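Local coordinates for protein major pollen allergen Jun a 1 (Juniperus ashei, PDB 1PXZ) that shows low pectate lyase activity, cleaving (1->4)-alpha-D-galacturonan by elimination with calcium as cofactor, and is the major allergen of cedar pollen, at residues D39-D47 and T54-A62; V99-L108 and L121-S129. One frame throughout, in Å; residues are numbered along the deposited sequence.

Contact 1: D39-D47 and T54-A62; sequences DFYTVTSTD and TPGTLRYGA
Tyr41 of strand 39-43 reaches across to Gly56, Thr57 and Gly61. CB is directed at the helix, and CG, set anti to the backbone N (chi1 176°), brings a ring face against Gly61 CA. This CA sits 3.7 Å from the ring centroid, a CH-pi contact that the lack of a side chain there makes possible. Further out, CE1 meets Tyr60 CD2 at 3.7 Å, the two side chains crossing at about a right angle. At the tip, Tyr41 OH donates to Thr57 O (2.7 Å), which lies near the ring plane, and accepts a bent bond from Gly56 N (2.8 Å, 134° at the hydrogen). Gly56 O is gripped twice: by Thr44 N in the carbonyl plane, on a lone pair, at 2.9 Å, and by Ser45 N from above that plane at 3.2 Å. Beside the ring, Val43 CG2 packs on Leu58 CD1, whose residue also touches Ile78 and Leu84. Thr57 OG1 N-caps the helix, accepting a weak bond from Tyr60 N. One phenol thus satisfies two backbone groups of the turn, tying the turn before the short helix to the strand at one end of the parallel beta-helix.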
loop_
_atom_site.group_PDB
_atom_site.type_symbol
_atom_site.label_atom_id
_atom_site.label_comp_id
_atom_site.label_asym_id
_atom_site.label_seq_id
_atom_site.Cartn_x
_atom_site.Cartn_y
_atom_site.Cartn_z
ATOM N N ASP A 39 -1.740 4.231 23.726
ATOM C CA ASP A 39 -3.132 4.231 24.147
ATOM C C ASP A 39 -4.059 4.166 22.940
ATOM O O ASP A 39 -3.678 4.605 21.853
ATOM C CB ASP A 39 -3.510 5.524 24.888
ATOM C CG ASP A 39 -2.526 5.882 25.984
ATOM O OD1 ASP A 39 -2.315 5.017 26.863
ATOM O OD2 ASP A 39 -1.976 7.004 25.966
ATOM N N PHE A 40 -5.277 3.677 23.154
ATOM C CA PHE A 40 -6.299 3.851 22.145
ATOM C C PHE A 40 -6.715 5.324 22.083
ATOM O O PHE A 40 -6.817 5.945 23.135
ATOM C CB PHE A 40 -7.531 3.005 22.434
ATOM C CG PHE A 40 -7.303 1.503 22.261
ATOM C CD1 PHE A 40 -7.102 0.974 20.996
ATOM C CD2 PHE A 40 -7.308 0.662 23.359
ATOM C CE1 PHE A 40 -6.910 -0.397 20.840
ATOM C CE2 PHE A 40 -7.101 -0.700 23.211
ATOM C CZ PHE A 40 -6.896 -1.229 21.942
ATOM N N TYR A 41 -6.950 5.851 20.899
ATOM C CA TYR A 41 -7.411 7.211 20.638
ATOM C C TYR A 41 -8.689 7.127 19.813
ATOM O O TYR A 41 -8.716 6.530 18.728
ATOM C CB TYR A 41 -6.346 8.058 19.914
ATOM C CG TYR A 41 -6.836 9.453 19.535
ATOM C CD1 TYR A 41 -6.704 10.516 20.419
ATOM C CD2 TYR A 41 -7.425 9.729 18.305
ATOM C CE1 TYR A 41 -7.154 11.778 20.056
ATOM C CE2 TYR A 41 -7.885 10.968 17.928
ATOM C CZ TYR A 41 -7.741 12.008 18.835
ATOM O OH TYR A 41 -8.200 13.240 18.437
ATOM N N THR A 42 -9.763 7.777 20.260
ATOM C CA THR A 42 -11.006 7.660 19.499
ATOM C C THR A 42 -11.313 8.960 18.773
ATOM O O THR A 42 -11.301 10.028 19.400
ATOM C CB THR A 42 -12.203 7.278 20.407
ATOM O OG1 THR A 42 -11.932 6.027 21.059
ATOM C CG2 THR A 42 -13.462 7.129 19.561
ATOM N N VAL A 43 -11.571 8.846 17.480
ATOM C CA VAL A 43 -12.035 9.967 16.676
ATOM C C VAL A 43 -13.539 10.123 16.912
ATOM O O VAL A 43 -14.291 9.201 16.586
ATOM C CB VAL A 43 -11.762 9.803 15.164
ATOM C CG1 VAL A 43 -12.300 11.005 14.410
ATOM C CG2 VAL A 43 -10.267 9.617 14.933
ATOM N N THR A 44 -13.901 11.271 17.500
ATOM C CA THR A 44 -15.312 11.528 17.772
ATOM C C THR A 44 -15.863 12.641 16.891
ATOM O O THR A 44 -17.053 12.885 16.924
ATOM C CB THR A 44 -15.514 11.915 19.252
ATOM O OG1 THR A 44 -14.670 13.042 19.538
ATOM C CG2 THR A 44 -15.042 10.758 20.111
ATOM N N SER A 45 -15.019 13.304 16.115
ATOM C CA SER A 45 -15.436 14.430 15.293
ATOM C C SER A 45 -14.885 14.335 13.876
ATOM O O SER A 45 -13.761 13.847 13.708
ATOM C CB SER A 45 -14.928 15.738 15.907
ATOM O OG SER A 45 -15.066 16.784 14.978
ATOM N N THR A 46 -15.658 14.818 12.909
ATOM C CA THR A 46 -15.214 14.763 11.516
ATOM C C THR A 46 -14.501 16.034 11.107
ATOM O O THR A 46 -14.146 16.192 9.938
ATOM C CB THR A 46 -16.414 14.536 10.580
ATOM O OG1 THR A 46 -17.329 15.633 10.737
ATOM C CG2 THR A 46 -17.169 13.274 10.977
ATOM N N ASP A 47 -14.289 16.955 12.062
ATOM C CA ASP A 47 -13.713 18.246 11.730
ATOM C C ASP A 47 -12.222 18.119 11.413
ATOM O O ASP A 47 -11.617 17.108 11.774
ATOM C CB ASP A 47 -13.846 19.264 12.869
ATOM C CG ASP A 47 -15.262 19.689 13.185
ATOM O OD1 ASP A 47 -16.193 19.434 12.384
ATOM O OD2 ASP A 47 -15.433 20.297 14.273
ATOM N N THR A 54 -7.906 19.960 16.908
ATOM C CA THR A 54 -8.457 19.873 18.254
ATOM C C THR A 54 -8.713 18.435 18.692
ATOM O O THR A 54 -9.022 17.569 17.860
ATOM C CB THR A 54 -9.767 20.688 18.334
ATOM O OG1 THR A 54 -10.405 20.454 19.598
ATOM C CG2 THR A 54 -10.754 20.233 17.284
ATOM N N PRO A 55 -8.620 18.191 19.992
ATOM C CA PRO A 55 -8.847 16.856 20.556
ATOM C C PRO A 55 -10.133 16.235 20.041
ATOM O O PRO A 55 -11.166 16.916 19.968
ATOM C CB PRO A 55 -8.948 17.138 22.068
ATOM C CG PRO A 55 -7.992 18.290 22.231
ATOM C CD PRO A 55 -8.289 19.184 21.051
ATOM N N GLY A 56 -10.071 14.962 19.644
ATOM C CA GLY A 56 -11.273 14.339 19.115
ATOM C C GLY A 56 -11.234 14.225 17.603
ATOM O O GLY A 56 -12.008 13.442 17.047
ATOM N N THR A 57 -10.384 14.990 16.932
ATOM C CA THR A 57 -10.361 14.912 15.469
ATOM C C THR A 57 -9.295 13.930 15.007
ATOM O O THR A 57 -8.419 13.548 15.792
ATOM C CB THR A 57 -10.065 16.266 14.785
ATOM O OG1 THR A 57 -8.826 16.775 15.294
ATOM C CG2 THR A 57 -11.188 17.247 15.101
ATOM N N LEU A 58 -9.369 13.553 13.731
ATOM C CA LEU A 58 -8.379 12.599 13.212
ATOM C C LEU A 58 -6.996 13.214 13.195
ATOM O O LEU A 58 -5.977 12.609 13.566
ATOM C CB LEU A 58 -8.840 12.159 11.816
ATOM C CG LEU A 58 -7.840 11.280 11.057
ATOM C CD1 LEU A 58 -7.524 10.036 11.866
ATOM C CD2 LEU A 58 -8.393 10.922 9.676
ATOM N N ARG A 59 -6.889 14.482 12.752
ATOM C CA ARG A 59 -5.556 15.075 12.641
ATOM C C ARG A 59 -4.908 15.243 14.003
ATOM O O ARG A 59 -3.701 15.062 14.137
ATOM C CB ARG A 59 -5.580 16.418 11.913
ATOM C CG ARG A 59 -4.180 17.008 11.674
ATOM C CD ARG A 59 -4.349 18.374 11.002
ATOM N NE ARG A 59 -5.054 18.281 9.722
ATOM C CZ ARG A 59 -4.446 18.075 8.564
ATOM N NH1 ARG A 59 -3.126 17.932 8.489
ATOM N NH2 ARG A 59 -5.170 18.014 7.461
ATOM N N TYR A 60 -5.681 15.583 15.037
ATOM C CA TYR A 60 -5.040 15.632 16.362
ATOM C C TYR A 60 -4.430 14.294 16.725
ATOM O O TYR A 60 -3.298 14.184 17.167
ATOM C CB TYR A 60 -6.089 16.030 17.405
ATOM C CG TYR A 60 -5.564 16.183 18.822
ATOM C CD1 TYR A 60 -5.087 17.408 19.276
ATOM C CD2 TYR A 60 -5.553 15.113 19.707
ATOM C CE1 TYR A 60 -4.603 17.571 20.570
ATOM C CE2 TYR A 60 -5.072 15.263 20.996
ATOM C CZ TYR A 60 -4.604 16.484 21.420
ATOM O OH TYR A 60 -4.138 16.588 22.714
ATOM N N GLY A 61 -5.168 13.192 16.612
ATOM C CA GLY A 61 -4.507 11.963 17.060
ATOM C C GLY A 61 -3.354 11.579 16.152
ATOM O O GLY A 61 -2.322 11.073 16.606
ATOM N N ALA A 62 -3.519 11.808 14.849
ATOM C CA ALA A 62 -2.484 11.374 13.895
ATOM C C ALA A 62 -1.194 12.155 14.046
ATOM O O ALA A 62 -0.128 11.686 13.661
ATOM C CB ALA A 62 -3.024 11.502 12.477
HETATM O O HOH W 1 -11.649 14.342 12.178
HETATM O O HOH W 2 -8.926 16.087 11.289
#

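Contact 2: V99-L108 and L121-S129; sequences VHLGNGGPCL and LHIHGCNTS
The rings of His100 and His122 form an offset stack, centroids 3.9 Å apart and planes only 6° from parallel. Over one face of the His100 ring lie CG and CB of His122, while the His122 ring has His100 NE2 over one face and Val99 O in plane at its edge. His124, its CG wedged between the backbone N and the carbonyl carbon (chi1 53°), brings NE2 to the edge of the His100 ring, 3.0 Å from His100 CD2, rim to rim with the planes at 67°. Its CE1 approaches Asn103 OD1 at 3.4 Å, the amide standing nearly upright to the ring; Asn103 ND2 bonds to His100 O and to Ile78 O.

Under this histidine cluster the strands run parallel, as in successive coils of a beta-helix. Leu101 N donates to His122 O (2.9 Å) and His124 N to Leu101 O (3.0 Å), both nearly straight. On the other face Leu101 and Ile123 turn inward, where Leu108 CD1 touches Ile123 CD1 at 3.8 Å. Past the strands, Gly104 N binds Gly125 O and Asn127 N binds Gly105 O (3.0 Å), and the Cys107-Cys126 disulfide joins the loops that follow them. The backbone bonds set the register; stacked rings and disulfide join the same two coils, the disulfide close to Asn127, whose side chain lies about 7 Å from that of Asp173, a calcium ligand by similarity.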
loop_
_atom_site.group_PDB
_atom_site.type_symbol
_atom_site.label_atom_id
_atom_site.label_comp_id
_atom_site.label_asym_id
_atom_site.label_seq_id
_atom_site.Cartn_x
_atom_site.Cartn_y
_atom_site.Cartn_z
ATOM N N VAL A 99 -15.362 4.098 7.609
ATOM C CA VAL A 99 -14.586 5.328 7.498
ATOM C C VAL A 99 -14.138 5.570 6.066
ATOM O O VAL A 99 -13.493 4.693 5.492
ATOM C CB VAL A 99 -13.346 5.205 8.399
ATOM C CG1 VAL A 99 -12.504 6.458 8.319
ATOM C CG2 VAL A 99 -13.853 4.871 9.796
ATOM N N HIS A 100 -14.498 6.726 5.541
ATOM C CA HIS A 100 -14.207 7.138 4.180
ATOM C C HIS A 100 -13.437 8.446 4.228
ATOM O O HIS A 100 -13.990 9.424 4.743
ATOM C CB HIS A 100 -15.476 7.310 3.343
ATOM C CG HIS A 100 -16.202 6.042 3.017
ATOM N ND1 HIS A 100 -16.906 5.289 3.917
ATOM C CD2 HIS A 100 -16.323 5.370 1.845
ATOM C CE1 HIS A 100 -17.424 4.233 3.332
ATOM N NE2 HIS A 100 -17.081 4.257 2.053
ATOM N N LEU A 101 -12.212 8.438 3.707
ATOM C CA LEU A 101 -11.368 9.608 3.541
ATOM C C LEU A 101 -11.255 9.971 2.061
ATOM O O LEU A 101 -11.429 9.095 1.206
ATOM C CB LEU A 101 -9.945 9.373 4.080
ATOM C CG LEU A 101 -9.878 8.680 5.445
ATOM C CD1 LEU A 101 -8.446 8.426 5.899
ATOM C CD2 LEU A 101 -10.632 9.537 6.461
ATOM N N GLY A 102 -10.949 11.215 1.740
ATOM C CA GLY A 102 -10.806 11.722 0.391
ATOM C C GLY A 102 -11.996 12.633 0.093
ATOM O O GLY A 102 -12.015 13.770 0.575
ATOM N N ASN A 103 -12.957 12.140 -0.687
ATOM C CA ASN A 103 -14.202 12.923 -0.820
ATOM C C ASN A 103 -13.967 14.328 -1.348
ATOM O O ASN A 103 -14.642 15.271 -0.913
ATOM C CB ASN A 103 -14.859 12.974 0.563
ATOM C CG ASN A 103 -15.087 11.633 1.229
ATOM O OD1 ASN A 103 -15.752 10.768 0.648
ATOM N ND2 ASN A 103 -14.577 11.394 2.445
ATOM N N GLY A 104 -13.040 14.524 -2.270
ATOM C CA GLY A 104 -12.647 15.803 -2.839
ATOM C C GLY A 104 -11.514 16.514 -2.130
ATOM O O GLY A 104 -11.026 17.548 -2.602
ATOM N N GLY A 105 -11.043 16.003 -0.984
ATOM C CA GLY A 105 -9.927 16.649 -0.305
ATOM C C GLY A 105 -8.664 15.806 -0.456
ATOM O O GLY A 105 -8.735 14.716 -1.029
ATOM N N PRO A 106 -7.542 16.310 0.042
ATOM C CA PRO A 106 -6.288 15.562 0.075
ATOM C C PRO A 106 -6.386 14.421 1.094
ATOM O O PRO A 106 -7.305 14.389 1.896
ATOM C CB PRO A 106 -5.235 16.574 0.524
ATOM C CG PRO A 106 -5.991 17.714 1.103
ATOM C CD PRO A 106 -7.397 17.676 0.583
ATOM N N CYS A 107 -5.426 13.487 1.029
ATOM C CA CYS A 107 -5.523 12.285 1.855
ATOM C C CYS A 107 -4.299 12.101 2.728
ATOM O O CYS A 107 -3.890 13.080 3.382
ATOM C CB CYS A 107 -5.831 11.091 0.923
ATOM S SG CYS A 107 -7.521 11.277 0.244
ATOM N N LEU A 108 -3.706 10.916 2.772
ATOM C CA LEU A 108 -2.745 10.565 3.811
ATOM C C LEU A 108 -1.295 10.589 3.339
ATOM O O LEU A 108 -0.967 10.096 2.252
ATOM C CB LEU A 108 -3.002 9.151 4.357
ATOM C CG LEU A 108 -4.418 8.909 4.912
ATOM C CD1 LEU A 108 -4.559 7.468 5.373
ATOM C CD2 LEU A 108 -4.726 9.909 6.016
ATOM N N LEU A 121 -9.512 1.078 6.080
ATOM C CA LEU A 121 -10.039 2.367 5.661
ATOM C C LEU A 121 -10.549 2.330 4.224
ATOM O O LEU A 121 -10.020 1.648 3.341
ATOM C CB LEU A 121 -8.972 3.463 5.729
ATOM C CG LEU A 121 -8.220 3.599 7.050
ATOM C CD1 LEU A 121 -7.063 4.579 6.929
ATOM C CD2 LEU A 121 -9.224 3.992 8.141
ATOM N N HIS A 122 -11.594 3.130 3.989
ATOM C CA HIS A 122 -11.955 3.407 2.596
ATOM C C HIS A 122 -11.291 4.713 2.171
ATOM O O HIS A 122 -11.488 5.719 2.881
ATOM C CB HIS A 122 -13.449 3.581 2.432
ATOM C CG HIS A 122 -14.322 2.466 2.893
ATOM N ND1 HIS A 122 -14.848 1.563 1.980
ATOM C CD2 HIS A 122 -14.789 2.110 4.114
ATOM C CE1 HIS A 122 -15.595 0.687 2.634
ATOM N NE2 HIS A 122 -15.579 0.990 3.922
ATOM N N ILE A 123 -10.542 4.783 1.093
ATOM C CA ILE A 123 -10.015 6.086 0.658
ATOM C C ILE A 123 -10.353 6.242 -0.813
ATOM O O ILE A 123 -9.984 5.375 -1.599
ATOM C CB ILE A 123 -8.510 6.252 0.889
ATOM C CG1 ILE A 123 -8.083 5.840 2.295
ATOM C CG2 ILE A 123 -8.075 7.674 0.572
ATOM C CD1 ILE A 123 -6.597 5.871 2.578
ATOM N N HIS A 124 -11.066 7.308 -1.160
ATOM C CA HIS A 124 -11.394 7.532 -2.565
ATOM C C HIS A 124 -11.696 9.006 -2.808
ATOM O O HIS A 124 -11.994 9.704 -1.836
ATOM C CB HIS A 124 -12.593 6.672 -2.960
ATOM C CG HIS A 124 -13.750 6.885 -2.041
ATOM N ND1 HIS A 124 -14.522 8.029 -2.132
ATOM C CD2 HIS A 124 -14.272 6.145 -1.039
ATOM C CE1 HIS A 124 -15.475 7.980 -1.222
ATOM N NE2 HIS A 124 -15.342 6.854 -0.549
ATOM N N GLY A 125 -11.594 9.418 -4.057
ATOM C CA GLY A 125 -11.806 10.799 -4.439
ATOM C C GLY A 125 -10.725 11.735 -3.923
ATOM O O GLY A 125 -11.001 12.926 -3.765
ATOM N N CYS A 126 -9.503 11.260 -3.658
ATOM C CA CYS A 126 -8.481 12.184 -3.192
ATOM C C CYS A 126 -8.129 13.185 -4.281
ATOM O O CYS A 126 -8.100 12.871 -5.470
ATOM C CB CYS A 126 -7.203 11.448 -2.754
ATOM S SG CYS A 126 -7.555 10.195 -1.489
ATOM N N ASN A 127 -7.847 14.412 -3.887
ATOM C CA ASN A 127 -7.647 15.461 -4.880
ATOM C C ASN A 127 -6.402 16.284 -4.631
ATOM O O ASN A 127 -5.912 16.271 -3.509
ATOM C CB ASN A 127 -8.852 16.414 -4.832
ATOM C CG ASN A 127 -8.908 17.283 -6.071
ATOM O OD1 ASN A 127 -8.905 18.509 -5.977
ATOM N ND2 ASN A 127 -8.966 16.619 -7.216
ATOM N N THR A 128 -5.938 16.972 -5.661
ATOM C CA THR A 128 -4.793 17.867 -5.558
ATOM C C THR A 128 -4.969 18.850 -4.406
ATOM O O THR A 128 -6.029 19.433 -4.185
ATOM C CB THR A 128 -4.580 18.660 -6.860
ATOM O OG1 THR A 128 -4.242 17.720 -7.893
ATOM C CG2 THR A 128 -3.408 19.624 -6.712
ATOM N N SER A 129 -3.898 19.036 -3.625
ATOM C CA SER A 129 -4.103 19.985 -2.521
ATOM C C SER A 129 -3.616 21.365 -2.932
ATOM O O SER A 129 -2.944 21.547 -3.948
ATOM C CB SER A 129 -3.365 19.497 -1.276
ATOM O OG SER A 129 -1.952 19.574 -1.514
#

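From the N terminus, contact 1 comes first: a six-residue excursion between 39-47 and 54-62 folds the helix back beside its preceding strand, and strand 68-72 then pairs in parallel with 39-43. Contact 2 opens only after contact 1 has closed, so the two are in series and neither nest nor cross. Its loop is longer, 12 residues that hold the rest of strand 108-111 and strand 114-119; the step of 22 residues from His100 to His122 makes one coil. The contact centres lie about 17 Å apart, yet Leu58 CD2 packs 4.2 Å from Leu101 CD2. Contact 1 thus lays helix 58-63 against the strand at one end of the solenoid, while contact 2 joins neighbouring coils within it.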